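Local coordinates for protein cytolethal distending toxin subunit B (Escherichia coli, PDB 2F1N) that nicks DNA as the endonuclease subunit of a tripartite bacterial toxin, very probably damaging the DNA of intoxicated cells, which arrest at G2/M, at residues V122-L134 with A142-N154. Sequence-based numbering, arbitrary orientation.
Sequences VLSPVRQGGRPLL and AFFTAHAIAMRNN
Leu134 and Thr145 form an antiparallel hydrogen-bonded pair, Thr145 N lying 2.9 Å from Leu134 O; beyond it water takes the place of direct backbone bonds, water 4 linking Pro132 O to His147 N while water 2 joins Arg131 N to His147 O. Here Arg131 takes over from the backbone. Its long chain, bent at chi2 and chi3 (71° and 67°), folds back so that NE donates to His147 O at 2.9 Å, near the guanidinium plane, and NH2 adds weak bonds to the carbonyls of His147 and Ala148. The same guanidinium lies flat on the imidazole, planes 29° apart, with NH2 3.3 Å above the ring centre. His147 offers both a flat face and a carbonyl, and arginine can use both at once.

Farther out, a type II turn from Arg127 to Gly130 puts Gly129 at positive phi, readily adopted without a side chain. At Gly130 the bare CA admits Ile149 CD1 to 3.6 Å, while Arg127 CD packs on the same methyl. Arg127 then extends to the 149-154 loop, where NH1 meets a lone pair of Asn153 O at 2.7 Å and water 1 bridges NH2 to Asn154 O. Asn154 braces this loop from within, its ND2 donating to Ile149 O, and its OD1 accepts from Arg188.

Within the sheet, Leu123 CD1 and Leu133 CB pack against the Phe144 ring, and Leu133 CD2 touches Ala146 CB, whose small methyl leaves room for the leucine. Leu123 and Leu133 also touch helix 156-168, whereas Thr145 and His147 face strands 50-56 and 109-113 of the other sheet, so the hairpin of strands 133-138 and 141-147 lies between helix and sheet in the layered DNase I-like fold.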
ATOM      1  N   VAL A 122      -9.287   8.438  -1.703  1.00 13.77           N
ATOM      2  CA  VAL A 122      -9.118   8.633  -0.283  1.00 14.37           C
ATOM      3  C   VAL A 122     -10.420   8.189   0.367  1.00 15.00           C
ATOM      4  O   VAL A 122     -11.468   8.833   0.177  1.00 15.24           O
ATOM      5  CB  VAL A 122      -8.936  10.106   0.071  1.00 16.67           C
ATOM      6  CG1 VAL A 122      -8.466  10.145   1.518  1.00 18.77           C
ATOM      7  CG2 VAL A 122      -7.913  10.778  -0.870  1.00 19.70           C
ATOM      8  N   LEU A 123     -10.365   7.082   1.095  1.00 12.68           N
ATOM      9  CA  LEU A 123     -11.535   6.533   1.766  1.00 12.96           C
ATOM     10  C   LEU A 123     -11.384   6.711   3.302  1.00 13.61           C
ATOM     11  O   LEU A 123     -10.285   6.611   3.866  1.00 14.54           O
ATOM     12  CB  LEU A 123     -11.758   5.058   1.377  1.00 13.17           C
ATOM     13  CG  LEU A 123     -11.587   4.730  -0.142  1.00 15.41           C
ATOM     14  CD1 LEU A 123     -11.894   3.293  -0.426  1.00 17.16           C
ATOM     15  CD2 LEU A 123     -12.427   5.619  -1.073  1.00 20.08           C
ATOM     16  N   SER A 124     -12.511   6.989   3.951  1.00 13.91           N
ATOM     17  CA  SER A 124     -12.533   7.310   5.371  1.00 13.95           C
ATOM     18  C   SER A 124     -12.217   6.099   6.234  1.00 13.27           C
ATOM     19  O   SER A 124     -12.437   4.951   5.845  1.00 12.60           O
ATOM     20  CB  SER A 124     -13.915   7.903   5.726  1.00 14.58           C
ATOM     21  OG  SER A 124     -14.044   9.116   4.982  1.00 18.55           O
ATOM     22  N   PRO A 125     -11.666   6.348   7.426  1.00 13.04           N
ATOM     23  CA  PRO A 125     -11.450   5.273   8.386  1.00 14.08           C
ATOM     24  C   PRO A 125     -12.759   4.571   8.662  1.00 13.64           C
ATOM     25  O   PRO A 125     -13.815   5.219   8.635  1.00 13.96           O
ATOM     26  CB  PRO A 125     -11.034   6.025   9.669  1.00 13.26           C
ATOM     27  CG  PRO A 125     -10.411   7.303   9.157  1.00 14.03           C
ATOM     28  CD  PRO A 125     -11.206   7.665   7.914  1.00 13.17           C
ATOM     29  N   VAL A 126     -12.681   3.292   8.939  1.00 14.85           N
ATOM     30  CA  VAL A 126     -13.885   2.482   9.183  1.00 18.86           C
ATOM     31  C   VAL A 126     -14.166   2.293  10.656  1.00 19.75           C
ATOM     32  O   VAL A 126     -15.186   1.693  11.025  1.00 19.97           O
ATOM     33  CB  VAL A 126     -13.799   1.113   8.484  1.00 18.49           C
ATOM     34  CG1 VAL A 126     -15.108   0.384   8.622  1.00 25.40           C
ATOM     35  CG2 VAL A 126     -13.466   1.321   6.980  1.00 19.69           C
ATOM     36  N   ARG A 127     -13.308   2.851  11.500  1.00 21.30           N
ATOM     37  CA  ARG A 127     -13.441   2.712  12.953  1.00 24.31           C
ATOM     38  C   ARG A 127     -12.807   3.940  13.612  1.00 24.63           C
ATOM     39  O   ARG A 127     -11.799   4.470  13.126  1.00 23.69           O
ATOM     40  CB  ARG A 127     -12.705   1.426  13.395  1.00 25.63           C
ATOM     41  CG  ARG A 127     -12.891   0.989  14.835  1.00 30.43           C
ATOM     42  CD  ARG A 127     -12.253  -0.341  15.154  1.00 33.38           C
ATOM     43  NE  ARG A 127     -12.958  -1.441  14.484  1.00 36.93           N
ATOM     44  CZ  ARG A 127     -12.893  -2.715  14.854  1.00 34.30           C
ATOM     45  NH1 ARG A 127     -12.158  -3.079  15.896  1.00 37.27           N
ATOM     46  NH2 ARG A 127     -13.572  -3.626  14.190  1.00 36.80           N
ATOM     47  N   GLN A 128     -13.381   4.397  14.725  1.00 25.35           N
ATOM     48  CA  GLN A 128     -12.726   5.441  15.498  1.00 26.78           C
ATOM     49  C   GLN A 128     -11.324   5.031  15.900  1.00 25.45           C
ATOM     50  O   GLN A 128     -11.101   3.929  16.408  1.00 26.11           O
ATOM     51  CB  GLN A 128     -13.538   5.798  16.740  1.00 28.29           C
ATOM     52  CG  GLN A 128     -14.007   7.240  16.727  1.00 33.64           C
ATOM     53  CD  GLN A 128     -14.740   7.604  18.007  1.00 40.87           C
ATOM     54  OE1 GLN A 128     -14.148   8.202  18.913  1.00 47.23           O
ATOM     55  NE2 GLN A 128     -16.020   7.231  18.100  1.00 43.80           N
ATOM     56  N   GLY A 129     -10.382   5.923  15.624  1.00 25.27           N
ATOM     57  CA  GLY A 129      -8.968   5.647  15.826  1.00 24.47           C
ATOM     58  C   GLY A 129      -8.279   4.843  14.727  1.00 23.02           C
ATOM     59  O   GLY A 129      -7.089   4.544  14.829  1.00 23.47           O
ATOM     60  N   GLY A 130      -9.023   4.482  13.684  1.00 20.98           N
ATOM     61  CA  GLY A 130      -8.434   3.782  12.548  1.00 18.47           C
ATOM     62  C   GLY A 130      -7.814   4.789  11.584  1.00 16.21           C
ATOM     63  O   GLY A 130      -8.052   5.996  11.711  1.00 16.75           O
ATOM     64  N   ARG A 131      -7.052   4.284  10.609  1.00 13.32           N
ATOM     65  CA  ARG A 131      -6.435   5.087   9.559  1.00 12.89           C
ATOM     66  C   ARG A 131      -7.385   5.080   8.347  1.00 11.85           C
ATOM     67  O   ARG A 131      -8.219   4.196   8.240  1.00 11.47           O
ATOM     68  CB  ARG A 131      -5.106   4.428   9.134  1.00 11.64           C
ATOM     69  CG  ARG A 131      -3.901   5.047   9.787  1.00 15.75           C
ATOM     70  CD  ARG A 131      -3.843   4.719  11.208  1.00 14.60           C
ATOM     71  NE  ARG A 131      -3.592   3.284  11.493  1.00 12.83           N
ATOM     72  CZ  ARG A 131      -3.248   2.808  12.711  1.00 15.66           C
ATOM     73  NH1 ARG A 131      -3.155   3.632  13.779  1.00 15.36           N
ATOM     74  NH2 ARG A 131      -3.008   1.515  12.879  1.00 13.87           N
ATOM     75  N   PRO A 132      -7.264   6.070   7.470  1.00 12.38           N
ATOM     76  CA  PRO A 132      -7.979   6.058   6.182  1.00 11.48           C
ATOM     77  C   PRO A 132      -7.361   5.044   5.249  1.00 11.28           C
ATOM     78  O   PRO A 132      -6.353   4.412   5.580  1.00 12.24           O
ATOM     79  CB  PRO A 132      -7.750   7.491   5.638  1.00 11.79           C
ATOM     80  CG  PRO A 132      -6.385   7.865   6.169  1.00 13.44           C
ATOM     81  CD  PRO A 132      -6.326   7.212   7.565  1.00 12.73           C
ATOM     82  N   LEU A 133      -7.984   4.870   4.075  1.00 11.10           N
ATOM     83  CA  LEU A 133      -7.394   4.131   2.951  1.00 12.26           C
ATOM     84  C   LEU A 133      -6.926   5.102   1.882  1.00 12.22           C
ATOM     85  O   LEU A 133      -7.685   5.921   1.479  1.00 14.22           O
ATOM     86  CB  LEU A 133      -8.458   3.198   2.344  1.00 11.99           C
ATOM     87  CG  LEU A 133      -8.639   1.977   3.254  1.00 13.63           C
ATOM     88  CD1 LEU A 133      -9.945   1.240   2.930  1.00 17.50           C
ATOM     89  CD2 LEU A 133      -7.441   1.026   3.168  1.00 19.07           C
ATOM     90  N   LEU A 134      -5.678   4.997   1.444  1.00 11.43           N
ATOM     91  CA  LEU A 134      -5.185   5.888   0.397  1.00 11.21           C
ATOM     92  C   LEU A 134      -4.902   4.985  -0.779  1.00 11.55           C
ATOM     93  O   LEU A 134      -4.235   3.981  -0.607  1.00 11.23           O
ATOM     94  CB  LEU A 134      -3.916   6.586   0.880  1.00 11.77           C
ATOM     95  CG  LEU A 134      -2.985   7.263  -0.152  1.00 11.32           C
ATOM     96  CD1 LEU A 134      -3.725   8.462  -0.750  1.00 15.83           C
ATOM     97  CD2 LEU A 134      -1.650   7.683   0.538  1.00 15.07           C
ATOM     98  N   ALA A 142      -6.000  -0.560  -9.411  1.00 10.24           N
ATOM     99  CA  ALA A 142      -5.955   0.370  -8.301  1.00  9.78           C
ATOM    100  C   ALA A 142      -5.124  -0.260  -7.190  1.00  9.33           C
ATOM    101  O   ALA A 142      -5.228  -1.464  -6.904  1.00 10.80           O
ATOM    102  CB  ALA A 142      -7.390   0.661  -7.824  1.00  9.59           C
ATOM    103  N   PHE A 143      -4.342   0.582  -6.484  1.00 10.29           N
ATOM    104  CA  PHE A 143      -3.496   0.055  -5.431  1.00  9.72           C
ATOM    105  C   PHE A 143      -3.688   0.928  -4.196  1.00 10.01           C
ATOM    106  O   PHE A 143      -3.691   2.145  -4.332  1.00  8.82           O
ATOM    107  CB  PHE A 143      -2.041   0.175  -5.884  1.00  9.19           C
ATOM    108  CG  PHE A 143      -1.753  -0.613  -7.131  1.00 12.96           C
ATOM    109  CD1 PHE A 143      -1.399  -1.962  -7.039  1.00 16.19           C
ATOM    110  CD2 PHE A 143      -1.876  -0.016  -8.378  1.00 17.75           C
ATOM    111  CE1 PHE A 143      -1.141  -2.721  -8.212  1.00 16.26           C
ATOM    112  CE2 PHE A 143      -1.620  -0.764  -9.560  1.00 16.97           C
ATOM    113  CZ  PHE A 143      -1.248  -2.093  -9.444  1.00 17.35           C
ATOM    114  N   PHE A 144      -3.910   0.278  -3.039  1.00  9.30           N
ATOM    115  CA  PHE A 144      -4.125   0.979  -1.761  1.00  9.85           C
ATOM    116  C   PHE A 144      -3.042   0.637  -0.774  1.00  9.85           C
ATOM    117  O   PHE A 144      -2.476  -0.458  -0.798  1.00 10.78           O
ATOM    118  CB  PHE A 144      -5.467   0.592  -1.124  1.00  9.85           C
ATOM    119  CG  PHE A 144      -6.675   1.126  -1.882  1.00  9.91           C
ATOM    120  CD1 PHE A 144      -7.061   0.550  -3.077  1.00 12.60           C
ATOM    121  CD2 PHE A 144      -7.312   2.282  -1.451  1.00  9.33           C
ATOM    122  CE1 PHE A 144      -8.189   1.065  -3.814  1.00 11.89           C
ATOM    123  CE2 PHE A 144      -8.408   2.808  -2.142  1.00 10.05           C
ATOM    124  CZ  PHE A 144      -8.834   2.220  -3.343  1.00 11.08           C
ATOM    125  N   THR A 145      -2.727   1.621   0.074  1.00  9.54           N
ATOM    126  CA  THR A 145      -1.995   1.317   1.304  1.00 10.01           C
ATOM    127  C   THR A 145      -2.917   1.332   2.550  1.00 10.86           C
ATOM    128  O   THR A 145      -3.785   2.187   2.664  1.00 10.57           O
ATOM    129  CB  THR A 145      -0.793   2.279   1.448  1.00  9.86           C
ATOM    130  OG1 THR A 145      -0.077   1.967   2.679  1.00 10.72           O
ATOM    131  CG2 THR A 145      -1.254   3.784   1.592  1.00 10.04           C
ATOM    132  N   ALA A 146      -2.755   0.339   3.431  1.00 10.80           N
ATOM    133  CA  ALA A 146      -3.646   0.185   4.600  1.00 12.33           C
ATOM    134  C   ALA A 146      -2.842  -0.076   5.854  1.00 10.81           C
ATOM    135  O   ALA A 146      -1.764  -0.717   5.811  1.00 10.58           O
ATOM    136  CB  ALA A 146      -4.616  -0.949   4.428  1.00 11.82           C
ATOM    137  N   HIS A 147      -3.349   0.465   6.967  1.00 10.53           N
ATOM    138  CA  HIS A 147      -2.703   0.173   8.237  1.00 10.42           C
ATOM    139  C   HIS A 147      -3.779  -0.032   9.295  1.00  9.77           C
ATOM    140  O   HIS A 147      -4.257   0.924   9.915  1.00 11.07           O
ATOM    141  CB  HIS A 147      -1.765   1.300   8.637  1.00 10.31           C
ATOM    142  CG  HIS A 147      -1.023   1.009   9.909  1.00 12.38           C
ATOM    143  ND1 HIS A 147      -0.345   1.994  10.600  1.00 11.06           N
ATOM    144  CD2 HIS A 147      -0.870  -0.144  10.616  1.00 10.73           C
ATOM    145  CE1 HIS A 147       0.199   1.459  11.687  1.00 13.54           C
ATOM    146  NE2 HIS A 147      -0.106   0.163  11.727  1.00 12.89           N
ATOM    147  N   ALA A 148      -4.155  -1.290   9.514  1.00 10.42           N
ATOM    148  CA  ALA A 148      -5.229  -1.623  10.443  1.00 10.62           C
ATOM    149  C   ALA A 148      -4.731  -1.441  11.862  1.00 11.86           C
ATOM    150  O   ALA A 148      -3.537  -1.425  12.073  1.00 10.70           O
ATOM    151  CB  ALA A 148      -5.695  -3.078  10.204  1.00 11.66           C
ATOM    152  N   ILE A 149      -5.660  -1.304  12.816  1.00 12.77           N
ATOM    153  CA  ILE A 149      -5.291  -0.996  14.205  1.00 13.91           C
ATOM    154  C   ILE A 149      -4.675  -2.208  14.852  1.00 14.68           C
ATOM    155  O   ILE A 149      -5.125  -3.341  14.616  1.00 14.62           O
ATOM    156  CB  ILE A 149      -6.532  -0.561  14.980  1.00 12.71           C
ATOM    157  CG1 ILE A 149      -7.126   0.718  14.384  1.00 13.42           C
ATOM    158  CG2 ILE A 149      -6.155  -0.340  16.532  1.00 16.64           C
ATOM    159  CD1 ILE A 149      -8.605   0.930  14.818  1.00 18.22           C
ATOM    160  N   ALA A 150      -3.631  -1.988  15.669  1.00 15.26           N
ATOM    161  CA  ALA A 150      -3.045  -3.111  16.380  1.00 17.24           C
ATOM    162  C   ALA A 150      -3.885  -3.315  17.644  1.00 18.94           C
ATOM    163  O   ALA A 150      -3.650  -2.722  18.710  1.00 20.18           O
ATOM    164  CB  ALA A 150      -1.559  -2.848  16.716  1.00 17.03           C
ATOM    165  N   MET A 151      -4.922  -4.107  17.497  1.00 19.35           N
ATOM    166  CA  MET A 151      -5.835  -4.400  18.613  1.00 20.34           C
ATOM    167  C   MET A 151      -6.457  -5.726  18.308  1.00 21.72           C
ATOM    168  O   MET A 151      -6.414  -6.193  17.168  1.00 20.35           O
ATOM    169  CB  MET A 151      -6.952  -3.342  18.743  1.00 21.20           C
ATOM    170  CG  MET A 151      -7.995  -3.362  17.621  1.00 20.26           C
ATOM    171  SD  MET A 151      -9.086  -1.978  17.658  1.00 26.40           S
ATOM    172  CE  MET A 151     -10.214  -2.572  19.016  1.00 27.79           C
ATOM    173  N   ARG A 152      -7.056  -6.336  19.329  1.00 22.48           N
ATOM    174  CA  ARG A 152      -7.831  -7.531  19.072  1.00 23.42           C
ATOM    175  C   ARG A 152      -9.075  -7.189  18.298  1.00 21.50           C
ATOM    176  O   ARG A 152      -9.658  -6.118  18.479  1.00 23.25           O
ATOM    177  CB  ARG A 152      -8.152  -8.264  20.380  1.00 23.09           C
ATOM    178  CG  ARG A 152      -6.905  -8.800  21.108  1.00 27.47           C
ATOM    179  CD  ARG A 152      -6.038  -9.747  20.318  1.00 37.40           C
ATOM    180  NE  ARG A 152      -4.834 -10.108  21.081  1.00 42.35           N
ATOM    181  CZ  ARG A 152      -4.461 -11.354  21.368  1.00 45.21           C
ATOM    182  NH1 ARG A 152      -5.191 -12.386  20.951  1.00 42.63           N
ATOM    183  NH2 ARG A 152      -3.356 -11.563  22.081  1.00 46.40           N
ATOM    184  N   ASN A 153      -9.452  -8.114  17.425  1.00 21.68           N
ATOM    185  CA  ASN A 153     -10.667  -7.977  16.633  1.00 21.97           C
ATOM    186  C   ASN A 153     -10.749  -6.561  15.986  1.00 20.06           C
ATOM    187  O   ASN A 153     -11.617  -5.703  16.259  1.00 20.30           O
ATOM    188  CB  ASN A 153     -11.866  -8.428  17.495  1.00 23.72           C
ATOM    189  CG  ASN A 153     -11.803  -9.951  17.808  1.00 26.22           C
ATOM    190  OD1 ASN A 153     -12.060 -10.781  16.921  1.00 31.61           O
ATOM    191  ND2 ASN A 153     -11.418 -10.321  19.050  1.00 27.30           N
ATOM    192  N   ASN A 154      -9.751  -6.326  15.142  1.00 16.73           N
ATOM    193  CA  ASN A 154      -9.539  -4.999  14.565  1.00 14.38           C
ATOM    194  C   ASN A 154     -10.318  -4.730  13.280  1.00 15.52           C
ATOM    195  O   ASN A 154     -11.260  -5.478  12.915  1.00 14.26           O
ATOM    196  CB  ASN A 154      -8.032  -4.788  14.365  1.00 13.70           C
ATOM    197  CG  ASN A 154      -7.470  -5.553  13.147  1.00 11.35           C
ATOM    198  OD1 ASN A 154      -8.193  -6.299  12.440  1.00 13.41           O
ATOM    199  ND2 ASN A 154      -6.173  -5.377  12.896  1.00 12.71           N
TER
HETATM  200  O   HOH W   1     -14.143  -6.331  13.923  1.00 36.29           O
HETATM  201  O   HOH W   2      -6.906   1.478  10.227  1.00 16.41           O
HETATM  202  O   HOH W   3      -2.235   0.506  15.574  1.00 18.21           O
HETATM  203  O   HOH W   4      -5.858   1.889   6.914  1.00 12.71           O